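Local atomic coordinates of phosphatidylglycerol lysyltransferase C-terminal domain-containing protein (Bacteroides thetaiotaomicron, PDB entry 2HQY), a protein that is of unknown function but binds coenzyme A and is probably an acyl- or aminoacyl-transferase with an acetyltransferase-like fold. Residues T19-S30 with M224-H234; L126-K134 with N250-P258. All coordinates share one frame; numbering follows the deposited sequence.

Interaction 1: residues T19-S30 with M224-H234; sequences TMKSDRRNCDLS and MPINHETFGVH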
loop_
_atom_site.group_PDB
_atom_site.type_symbol
_atom_site.label_atom_id
_atom_site.label_comp_id
_atom_site.label_asym_id
_atom_site.label_seq_id
_atom_site.Cartn_x
_atom_site.Cartn_y
_atom_site.Cartn_z
ATOM N N THR A 19 -5.404 -4.330 -21.487
ATOM C CA THR A 19 -6.719 -3.750 -21.208
ATOM C C THR A 19 -7.236 -2.902 -22.384
ATOM O O THR A 19 -8.435 -2.906 -22.659
ATOM C CB THR A 19 -6.732 -2.887 -19.901
ATOM O OG1 THR A 19 -5.702 -1.905 -19.995
ATOM C CG2 THR A 19 -6.507 -3.754 -18.647
ATOM N N MET A 20 -6.360 -2.179 -23.087
ATOM C CA MET A 20 -6.886 -1.234 -24.070
ATOM C C MET A 20 -7.621 -1.983 -25.186
ATOM O O MET A 20 -8.691 -1.561 -25.603
ATOM C CB MET A 20 -5.823 -0.262 -24.620
ATOM C CG MET A 20 -5.377 0.797 -23.572
ATOM S SD MET A 20 -6.640 1.964 -22.999
ATOM C CE MET A 20 -6.903 2.959 -24.438
ATOM N N LYS A 21 -7.074 -3.120 -25.611
ATOM C CA LYS A 21 -7.665 -3.876 -26.715
ATOM C C LYS A 21 -8.866 -4.711 -26.289
ATOM O O LYS A 21 -9.552 -5.284 -27.144
ATOM C CB LYS A 21 -6.616 -4.774 -27.386
ATOM C CG LYS A 21 -6.154 -5.938 -26.549
ATOM C CD LYS A 21 -5.268 -6.873 -27.376
ATOM C CE LYS A 21 -4.502 -7.860 -26.485
ATOM N NZ LYS A 21 -5.293 -9.052 -25.996
ATOM N N SER A 22 -9.098 -4.811 -24.982
ATOM C CA SER A 22 -10.151 -5.679 -24.440
ATOM C C SER A 22 -11.512 -5.017 -24.573
ATOM O O SER A 22 -11.603 -3.816 -24.833
ATOM C CB SER A 22 -9.877 -6.015 -22.971
ATOM O OG SER A 22 -10.245 -4.933 -22.124
ATOM N N ASP A 23 -12.576 -5.787 -24.381
ATOM C CA ASP A 23 -13.897 -5.167 -24.351
ATOM C C ASP A 23 -14.414 -4.963 -22.925
ATOM O O ASP A 23 -15.597 -4.767 -22.697
ATOM C CB ASP A 23 -14.875 -5.907 -25.296
ATOM C CG ASP A 23 -14.702 -5.458 -26.771
ATOM O OD1 ASP A 23 -14.543 -4.227 -27.071
ATOM O OD2 ASP A 23 -14.713 -6.348 -27.646
ATOM N N ARG A 24 -13.486 -4.949 -21.973
ATOM C CA ARG A 24 -13.820 -4.729 -20.567
ATOM C C ARG A 24 -13.927 -3.243 -20.252
ATOM O O ARG A 24 -13.004 -2.494 -20.517
ATOM C CB ARG A 24 -12.747 -5.386 -19.699
ATOM C CG ARG A 24 -12.520 -6.840 -20.096
ATOM C CD ARG A 24 -13.512 -7.758 -19.416
ATOM N NE ARG A 24 -13.088 -7.921 -18.039
ATOM C CZ ARG A 24 -12.286 -8.888 -17.601
ATOM N NH1 ARG A 24 -11.942 -8.896 -16.323
ATOM N NH2 ARG A 24 -11.840 -9.846 -18.427
ATOM N N ARG A 25 -15.053 -2.828 -19.678
ATOM C CA ARG A 25 -15.291 -1.415 -19.410
ATOM C C ARG A 25 -15.289 -1.058 -17.921
ATOM O O ARG A 25 -15.498 0.097 -17.547
ATOM C CB ARG A 25 -16.594 -0.980 -20.073
ATOM C CG ARG A 25 -16.577 -1.199 -21.570
ATOM C CD ARG A 25 -17.805 -0.613 -22.222
ATOM N NE ARG A 25 -19.040 -1.266 -21.796
ATOM C CZ ARG A 25 -20.265 -0.835 -22.112
ATOM N NH1 ARG A 25 -20.429 0.266 -22.839
ATOM N NH2 ARG A 25 -21.335 -1.496 -21.686
ATOM N N ASN A 26 -15.055 -2.038 -17.058
ATOM C CA ASN A 26 -15.184 -1.723 -15.638
ATOM C C ASN A 26 -14.009 -0.914 -15.077
ATOM O O ASN A 26 -12.835 -1.113 -15.476
ATOM C CB ASN A 26 -15.528 -2.938 -14.808
ATOM C CG ASN A 26 -14.424 -3.904 -14.745
ATOM O OD1 ASN A 26 -14.046 -4.489 -15.757
ATOM N ND2 ASN A 26 -13.923 -4.141 -13.538
ATOM N N CYS A 27 -14.344 0.021 -14.193
ATOM C CA CYS A 27 -13.393 1.038 -13.748
ATOM C C CYS A 27 -12.250 0.414 -12.993
ATOM O O CYS A 27 -11.182 1.014 -12.886
ATOM C CB CYS A 27 -14.084 2.103 -12.868
ATOM S SG CYS A 27 -14.704 1.510 -11.284
ATOM N N ASP A 28 -12.463 -0.788 -12.453
ATOM C CA ASP A 28 -11.381 -1.440 -11.698
ATOM C C ASP A 28 -10.191 -1.811 -12.575
ATOM O O ASP A 28 -9.136 -2.177 -12.050
ATOM C CB ASP A 28 -11.894 -2.642 -10.925
ATOM C CG ASP A 28 -12.838 -2.223 -9.793
ATOM O OD1 ASP A 28 -12.618 -1.127 -9.209
ATOM O OD2 ASP A 28 -13.777 -2.962 -9.489
ATOM N N LEU A 29 -10.369 -1.768 -13.899
ATOM C CA LEU A 29 -9.271 -2.075 -14.823
ATOM C C LEU A 29 -8.482 -0.844 -15.302
ATOM O O LEU A 29 -7.520 -0.975 -16.091
ATOM C CB LEU A 29 -9.788 -2.887 -16.027
ATOM C CG LEU A 29 -10.118 -4.346 -15.683
ATOM C CD1 LEU A 29 -10.725 -4.993 -16.906
ATOM C CD2 LEU A 29 -8.900 -5.111 -15.233
ATOM N N SER A 30 -8.879 0.340 -14.844
ATOM C CA SER A 30 -8.038 1.524 -15.050
ATOM C C SER A 30 -6.686 1.327 -14.360
ATOM O O SER A 30 -6.621 0.904 -13.190
ATOM C CB SER A 30 -8.696 2.761 -14.479
ATOM O OG SER A 30 -7.692 3.727 -14.257
ATOM N N MET A 224 -8.662 8.501 -16.660
ATOM C CA MET A 224 -7.894 8.072 -17.824
ATOM C C MET A 224 -8.635 6.965 -18.546
ATOM O O MET A 224 -9.641 6.462 -18.050
ATOM C CB MET A 224 -6.459 7.606 -17.404
ATOM C CG MET A 224 -6.352 6.290 -16.515
ATOM S SD MET A 224 -4.636 5.863 -16.068
ATOM C CE MET A 224 -3.982 5.346 -17.677
ATOM N N PRO A 225 -8.138 6.548 -19.720
ATOM C CA PRO A 225 -8.815 5.459 -20.440
ATOM C C PRO A 225 -8.857 4.149 -19.636
ATOM O O PRO A 225 -7.915 3.842 -18.874
ATOM C CB PRO A 225 -7.940 5.290 -21.706
ATOM C CG PRO A 225 -7.353 6.667 -21.895
ATOM C CD PRO A 225 -6.989 7.059 -20.481
ATOM N N ILE A 226 -9.954 3.401 -19.804
ATOM C CA ILE A 226 -10.097 2.037 -19.271
ATOM C C ILE A 226 -9.859 1.042 -20.410
ATOM O O ILE A 226 -9.120 0.069 -20.262
ATOM C CB ILE A 226 -11.492 1.801 -18.659
ATOM C CG1 ILE A 226 -11.645 2.613 -17.362
ATOM C CG2 ILE A 226 -11.715 0.276 -18.351
ATOM C CD1 ILE A 226 -13.156 2.952 -17.045
ATOM N N ASN A 227 -10.511 1.283 -21.540
ATOM C CA ASN A 227 -10.179 0.529 -22.748
ATOM C C ASN A 227 -10.238 1.460 -23.951
ATOM O O ASN A 227 -10.393 2.683 -23.788
ATOM C CB ASN A 227 -11.029 -0.758 -22.900
ATOM C CG ASN A 227 -12.445 -0.504 -23.445
ATOM O OD1 ASN A 227 -12.902 0.634 -23.557
ATOM N ND2 ASN A 227 -13.113 -1.580 -23.853
ATOM N N HIS A 228 -10.116 0.906 -25.147
ATOM C CA HIS A 228 -10.022 1.695 -26.369
ATOM C C HIS A 228 -11.188 2.654 -26.604
ATOM O O HIS A 228 -11.021 3.642 -27.232
ATOM C CB HIS A 228 -9.807 0.803 -27.568
ATOM C CG HIS A 228 -10.991 -0.026 -27.895
ATOM N ND1 HIS A 228 -11.227 -1.236 -27.311
ATOM C CD2 HIS A 228 -12.028 0.199 -28.711
ATOM C CE1 HIS A 228 -12.358 -1.728 -27.750
ATOM N NE2 HIS A 228 -12.860 -0.876 -28.608
ATOM N N GLU A 229 -12.355 2.346 -26.074
ATOM C CA GLU A 229 -13.547 3.170 -26.220
ATOM C C GLU A 229 -14.244 3.665 -24.927
ATOM O O GLU A 229 -15.342 4.147 -24.971
ATOM C CB GLU A 229 -14.587 2.476 -27.093
ATOM C CG GLU A 229 -15.077 1.191 -26.542
ATOM C CD GLU A 229 -16.147 0.524 -27.376
ATOM O OE1 GLU A 229 -16.420 0.988 -28.460
ATOM O OE2 GLU A 229 -16.705 -0.451 -26.941
ATOM N N THR A 230 -13.570 3.527 -23.800
ATOM C CA THR A 230 -14.144 3.880 -22.497
ATOM C C THR A 230 -13.118 4.677 -21.697
ATOM O O THR A 230 -11.991 4.231 -21.499
ATOM C CB THR A 230 -14.579 2.628 -21.679
ATOM O OG1 THR A 230 -15.327 1.728 -22.520
ATOM C CG2 THR A 230 -15.399 3.020 -20.444
ATOM N N PHE A 231 -13.516 5.874 -21.289
ATOM C CA PHE A 231 -12.681 6.720 -20.426
ATOM C C PHE A 231 -13.291 6.674 -19.026
ATOM O O PHE A 231 -14.516 6.789 -18.888
ATOM C CB PHE A 231 -12.709 8.146 -20.964
ATOM C CG PHE A 231 -11.649 9.039 -20.369
ATOM C CD1 PHE A 231 -10.417 9.180 -20.997
ATOM C CD2 PHE A 231 -11.871 9.700 -19.164
ATOM C CE1 PHE A 231 -9.417 10.014 -20.458
ATOM C CE2 PHE A 231 -10.883 10.534 -18.602
ATOM C CZ PHE A 231 -9.649 10.677 -19.255
ATOM N N GLY A 232 -12.465 6.569 -17.991
ATOM C CA GLY A 232 -12.986 6.499 -16.626
ATOM C C GLY A 232 -12.713 7.817 -15.928
ATOM O O GLY A 232 -11.594 8.327 -15.964
ATOM N N VAL A 233 -13.727 8.370 -15.286
ATOM C CA VAL A 233 -13.541 9.517 -14.424
ATOM C C VAL A 233 -13.431 8.971 -12.997
ATOM O O VAL A 233 -14.395 8.419 -12.462
ATOM C CB VAL A 233 -14.714 10.550 -14.556
ATOM C CG1 VAL A 233 -14.493 11.732 -13.615
ATOM C CG2 VAL A 233 -14.803 11.033 -15.986
ATOM N N HIS A 234 -12.254 9.096 -12.397
ATOM C CA HIS A 234 -11.979 8.428 -11.100
ATOM C C HIS A 234 -12.323 9.274 -9.884
ATOM O O HIS A 234 -12.660 8.740 -8.823
ATOM C CB HIS A 234 -10.516 7.948 -11.005
ATOM C CG HIS A 234 -10.098 7.078 -12.152
ATOM N ND1 HIS A 234 -10.995 6.268 -12.824
ATOM C CD2 HIS A 234 -8.902 6.906 -12.766
ATOM C CE1 HIS A 234 -10.368 5.660 -13.821
ATOM N NE2 HIS A 234 -9.095 6.020 -13.798
HETATM O O HOH W 1 -6.959 -0.076 -18.604
HETATM O O HOH W 2 -15.665 -1.896 -24.986
#

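Interaction 2: residues L126-K134 with N250-P258; sequences LRSDLATLK and NYEFANRIP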
loop_
_atom_site.group_PDB
_atom_site.type_symbol
_atom_site.label_atom_id
_atom_site.label_comp_id
_atom_site.label_asym_id
_atom_site.label_seq_id
_atom_site.Cartn_x
_atom_site.Cartn_y
_atom_site.Cartn_z
ATOM N N LEU A 126 -22.765 7.991 -22.342
ATOM C CA LEU A 126 -22.204 8.393 -23.636
ATOM C C LEU A 126 -21.422 9.676 -23.431
ATOM O O LEU A 126 -21.935 10.631 -22.848
ATOM C CB LEU A 126 -23.302 8.661 -24.657
ATOM C CG LEU A 126 -24.138 7.443 -25.093
ATOM C CD1 LEU A 126 -25.330 7.828 -25.979
ATOM C CD2 LEU A 126 -23.241 6.392 -25.771
ATOM N N ARG A 127 -20.188 9.713 -23.918
ATOM C CA ARG A 127 -19.412 10.962 -23.905
ATOM C C ARG A 127 -20.175 12.078 -24.617
ATOM O O ARG A 127 -20.168 13.220 -24.167
ATOM C CB ARG A 127 -18.041 10.748 -24.553
ATOM C CG ARG A 127 -17.049 11.912 -24.374
ATOM C CD ARG A 127 -16.104 12.035 -25.574
ATOM N NE ARG A 127 -16.758 12.847 -26.578
ATOM C CZ ARG A 127 -16.589 14.160 -26.722
ATOM N NH1 ARG A 127 -15.739 14.844 -25.959
ATOM N NH2 ARG A 127 -17.262 14.780 -27.664
ATOM N N SER A 128 -20.824 11.737 -25.729
ATOM C CA SER A 128 -21.680 12.664 -26.462
ATOM C C SER A 128 -22.781 13.321 -25.601
ATOM O O SER A 128 -23.012 14.531 -25.738
ATOM C CB SER A 128 -22.234 12.023 -27.755
ATOM O OG SER A 128 -23.026 10.879 -27.505
ATOM N N ASP A 129 -23.406 12.567 -24.692
ATOM C CA ASP A 129 -24.409 13.130 -23.783
ATOM C C ASP A 129 -23.786 14.106 -22.781
ATOM O O ASP A 129 -24.246 15.236 -22.623
ATOM C CB ASP A 129 -25.114 12.018 -23.011
ATOM C CG ASP A 129 -26.123 11.245 -23.860
ATOM O OD1 ASP A 129 -26.603 11.774 -24.895
ATOM O OD2 ASP A 129 -26.434 10.096 -23.470
ATOM N N LEU A 130 -22.732 13.660 -22.106
ATOM C CA LEU A 130 -22.111 14.462 -21.044
ATOM C C LEU A 130 -21.401 15.703 -21.596
ATOM O O LEU A 130 -21.337 16.728 -20.906
ATOM C CB LEU A 130 -21.180 13.592 -20.191
ATOM C CG LEU A 130 -21.860 12.419 -19.452
ATOM C CD1 LEU A 130 -20.863 11.713 -18.496
ATOM C CD2 LEU A 130 -23.103 12.866 -18.683
ATOM N N ALA A 131 -20.888 15.624 -22.832
ATOM C CA ALA A 131 -20.153 16.768 -23.436
ATOM C C ALA A 131 -21.090 17.829 -24.020
ATOM O O ALA A 131 -20.694 18.991 -24.203
ATOM C CB ALA A 131 -19.190 16.266 -24.518
ATOM N N THR A 132 -22.312 17.424 -24.372
ATOM C CA THR A 132 -23.240 18.353 -25.052
ATOM C C THR A 132 -24.469 18.696 -24.193
ATOM O O THR A 132 -25.075 19.758 -24.360
ATOM C CB THR A 132 -23.749 17.786 -26.405
ATOM O OG1 THR A 132 -24.566 16.642 -26.149
ATOM C CG2 THR A 132 -22.615 17.388 -27.312
ATOM N N LEU A 133 -24.844 17.789 -23.296
ATOM C CA LEU A 133 -26.102 17.867 -22.530
ATOM C C LEU A 133 -27.317 18.186 -23.415
ATOM O O LEU A 133 -28.200 18.938 -23.027
ATOM C CB LEU A 133 -25.987 18.843 -21.361
ATOM C CG LEU A 133 -24.814 18.538 -20.423
ATOM C CD1 LEU A 133 -24.593 19.712 -19.469
ATOM C CD2 LEU A 133 -25.076 17.236 -19.680
ATOM N N LYS A 134 -27.361 17.592 -24.601
ATOM C CA LYS A 134 -28.430 17.886 -25.570
ATOM C C LYS A 134 -29.693 17.071 -25.266
ATOM O O LYS A 134 -29.608 15.925 -24.785
ATOM C CB LYS A 134 -27.928 17.545 -26.963
ATOM C CG LYS A 134 -27.481 16.089 -27.043
ATOM C CD LYS A 134 -26.830 15.692 -28.354
ATOM C CE LYS A 134 -26.349 14.239 -28.223
ATOM N NZ LYS A 134 -25.997 13.613 -29.531
ATOM N N ASN A 250 -17.763 18.660 -14.545
ATOM C CA ASN A 250 -18.176 17.480 -15.293
ATOM C C ASN A 250 -18.250 17.809 -16.799
ATOM O O ASN A 250 -17.603 17.154 -17.616
ATOM C CB ASN A 250 -19.529 17.019 -14.713
ATOM C CG ASN A 250 -20.103 15.781 -15.392
ATOM O OD1 ASN A 250 -19.876 15.509 -16.583
ATOM N ND2 ASN A 250 -20.899 15.032 -14.616
ATOM N N TYR A 251 -19.014 18.859 -17.144
ATOM C CA TYR A 251 -19.165 19.334 -18.511
ATOM C C TYR A 251 -17.836 19.756 -19.160
ATOM O O TYR A 251 -17.543 19.347 -20.284
ATOM C CB TYR A 251 -20.154 20.494 -18.522
ATOM C CG TYR A 251 -20.372 21.076 -19.891
ATOM C CD1 TYR A 251 -21.216 20.451 -20.801
ATOM C CD2 TYR A 251 -19.702 22.233 -20.282
ATOM C CE1 TYR A 251 -21.423 20.996 -22.074
ATOM C CE2 TYR A 251 -19.898 22.793 -21.561
ATOM C CZ TYR A 251 -20.744 22.157 -22.443
ATOM O OH TYR A 251 -20.921 22.721 -23.705
ATOM N N GLU A 252 -17.036 20.577 -18.482
ATOM C CA GLU A 252 -15.770 21.028 -19.105
ATOM C C GLU A 252 -14.839 19.850 -19.364
ATOM O O GLU A 252 -14.245 19.745 -20.434
ATOM C CB GLU A 252 -15.072 22.087 -18.234
ATOM C CG GLU A 252 -15.788 23.465 -18.258
ATOM C CD GLU A 252 -15.250 24.391 -19.338
ATOM O OE1 GLU A 252 -14.401 23.949 -20.156
ATOM O OE2 GLU A 252 -15.700 25.563 -19.377
ATOM N N PHE A 253 -14.704 18.952 -18.384
ATOM C CA PHE A 253 -13.765 17.860 -18.557
ATOM C C PHE A 253 -14.274 16.852 -19.606
ATOM O O PHE A 253 -13.463 16.325 -20.363
ATOM C CB PHE A 253 -13.447 17.198 -17.208
ATOM C CG PHE A 253 -12.390 16.108 -17.296
ATOM C CD1 PHE A 253 -11.121 16.387 -17.798
ATOM C CD2 PHE A 253 -12.679 14.818 -16.875
ATOM C CE1 PHE A 253 -10.138 15.395 -17.868
ATOM C CE2 PHE A 253 -11.712 13.804 -16.943
ATOM C CZ PHE A 253 -10.434 14.105 -17.435
ATOM N N ALA A 254 -15.594 16.637 -19.683
ATOM C CA ALA A 254 -16.162 15.709 -20.696
ATOM C C ALA A 254 -15.731 16.180 -22.095
ATOM O O ALA A 254 -15.370 15.380 -22.966
ATOM C CB ALA A 254 -17.696 15.624 -20.570
ATOM N N ASN A 255 -15.720 17.495 -22.275
ATOM C CA ASN A 255 -15.298 18.073 -23.549
ATOM C C ASN A 255 -13.822 17.919 -23.900
ATOM O O ASN A 255 -13.429 18.080 -25.077
ATOM C CB ASN A 255 -15.786 19.518 -23.650
ATOM C CG ASN A 255 -17.239 19.572 -24.114
ATOM O OD1 ASN A 255 -17.535 19.396 -25.314
ATOM N ND2 ASN A 255 -18.148 19.774 -23.178
ATOM N N ARG A 256 -13.013 17.622 -22.886
ATOM C CA ARG A 256 -11.570 17.381 -23.062
ATOM C C ARG A 256 -11.244 15.896 -23.303
ATOM O O ARG A 256 -10.157 15.554 -23.780
ATOM C CB ARG A 256 -10.800 17.894 -21.842
ATOM C CG ARG A 256 -10.986 19.395 -21.551
ATOM C CD ARG A 256 -10.600 20.286 -22.758
ATOM N NE ARG A 256 -10.631 21.699 -22.361
ATOM C CZ ARG A 256 -9.581 22.466 -22.072
ATOM N NH1 ARG A 256 -8.329 22.013 -22.197
ATOM N NH2 ARG A 256 -9.809 23.729 -21.706
ATOM N N ILE A 257 -12.178 15.013 -22.976
ATOM C CA ILE A 257 -11.974 13.587 -23.207
ATOM C C ILE A 257 -12.003 13.323 -24.724
ATOM O O ILE A 257 -12.950 13.755 -25.406
ATOM C CB ILE A 257 -13.073 12.751 -22.475
ATOM C CG1 ILE A 257 -12.875 12.834 -20.949
ATOM C CG2 ILE A 257 -13.078 11.294 -23.007
ATOM C CD1 ILE A 257 -14.070 12.277 -20.119
ATOM N N PRO A 258 -10.948 12.680 -25.261
ATOM C CA PRO A 258 -10.842 12.418 -26.702
ATOM C C PRO A 258 -12.064 11.674 -27.270
ATOM O O PRO A 258 -12.640 10.831 -26.588
ATOM C CB PRO A 258 -9.578 11.565 -26.792
ATOM C CG PRO A 258 -8.736 12.042 -25.635
ATOM C CD PRO A 258 -9.751 12.206 -24.538
HETATM O O HOH W 3 -16.758 17.359 -27.260
HETATM O O HOH W 4 -21.723 16.957 -18.223
#

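Interaction 1: residues T19-S30 with M224-H234
The imidazole of His228 meets the 19-30 loop with its edge. His228 ND1 donates to Met20 O (3.1 Å) in the ring plane, and Asp23 OD1 lies in that plane, 3.4 Å from His228 CE1. Met20 O also accepts from the backbone His228 N, which sits on a lone pair in its carbonyl plane. Two donors of one residue grip this oxygen and fix the rotation of the ring. The His234 ring has Gly232 O over one face, offset toward the rim, and His234 NE2 gives a weak hydrogen bond to Ser30 OG (2.7 Å). His234 ND1 hydrogen-bonds to Glu267 OE2. Asn227 ND2 donates to Ser22 O (2.9 Å), tilted from the carbonyl plane, while Asn227 OD1 is held from opposite faces by Thr230 OG1 and Glu229 N, the latter closing an Asx turn. CG of Asn227 lies between the backbone N and the carbonyl carbon (chi1 79°), which turns ND2 to Ser22 O and OD1 to Thr230. An alanine in place of Asn227 is likely to leave Ser22 O without this donor and Thr230 OG1 without its acceptor. Ile226 and Asn227 face Thr230 as a classic beta bulge in the 224-234 hairpin. Ile226 CG2 reaches Asn26 O, and Met20 CE packs on Pro225 CB. The loop is fastened mainly by its carbonyls Met20 O and Ser22 O, which accept from the His228 and Asn227 side chains and from His228 N.

Interaction 2: residues L126-K134 with N250-P258
Arg127 extends from helix 127-132 to the C-terminal end of helix 250-256. CB points toward that helix, and Arg127 CG sits 4.1 Å from Ala254 O. CG is anti to the backbone N (chi1 -170°), and bends at chi2 and chi3 bring the chain round to Ile257. Arg127 CD packs on Ile257 CG2 and lies 3.8 Å from Pro258 O. Arg127 NH1 makes a weak hydrogen bond to Ile257 O, 3.0 Å away, and is 3.1 Å from Ala254 O. NH2 donates to a water that donates to Asn255 OD1. Ala131 CB lies over one face of the guanidinium, offset toward its rim. Helix 127-132 packs on the C-terminal part of helix 245-256, which also carries the coenzyme A-binding Tyr246, in what is probably an acetyltransferase-like domain. The axes of 127-132 and 250-256 cross at -130°, 7.9 Å apart. Small residues permit this spacing: the CA atoms of Ala131 and Ala254 are 5.0 Å apart, and Ala254 CB rests against Leu130 CB. Strand 263-265 covers one side of the pair, with Ile264 touching Arg127, Leu130 and Ile257. Asn255 ND2 donates to a lone pair of Ala131 O (2.9 Å) and also to Tyr251 O. This nitrogen sits over the centre of the Tyr251 ring, and Tyr251 CE1 lies 3.0 Å from Ala131 O. Leu133 CD1 approaches Tyr251 CD1 obliquely. A second water bridges Leu130 O and Asn250 OD1.

How the interactions relate
The centres of interaction 1 and interaction 2 are about 17 Å apart, yet the two contacts touch. Phe231 CD2 of the hairpin packs against Ile257 CD1 at 3.5 Å, and Phe231 CE2 meets Phe253 CE2 at 3.8 Å. Strand 230-238 leads into helix 245-256, so the second segments of both contacts are close in the chain. Strand 263-265 also joins them: Tyr263 and Asn265 bond to the hairpin backbone, and the same strand lines interaction 2. Neither contact reaches the coenzyme; both lie near its pocket. The side chains of His234 and Asn250 are about 10 and 12 Å from coenzyme A, and about 8 and 6 Å from those of its binding residues Glu190 and Tyr246, respectively.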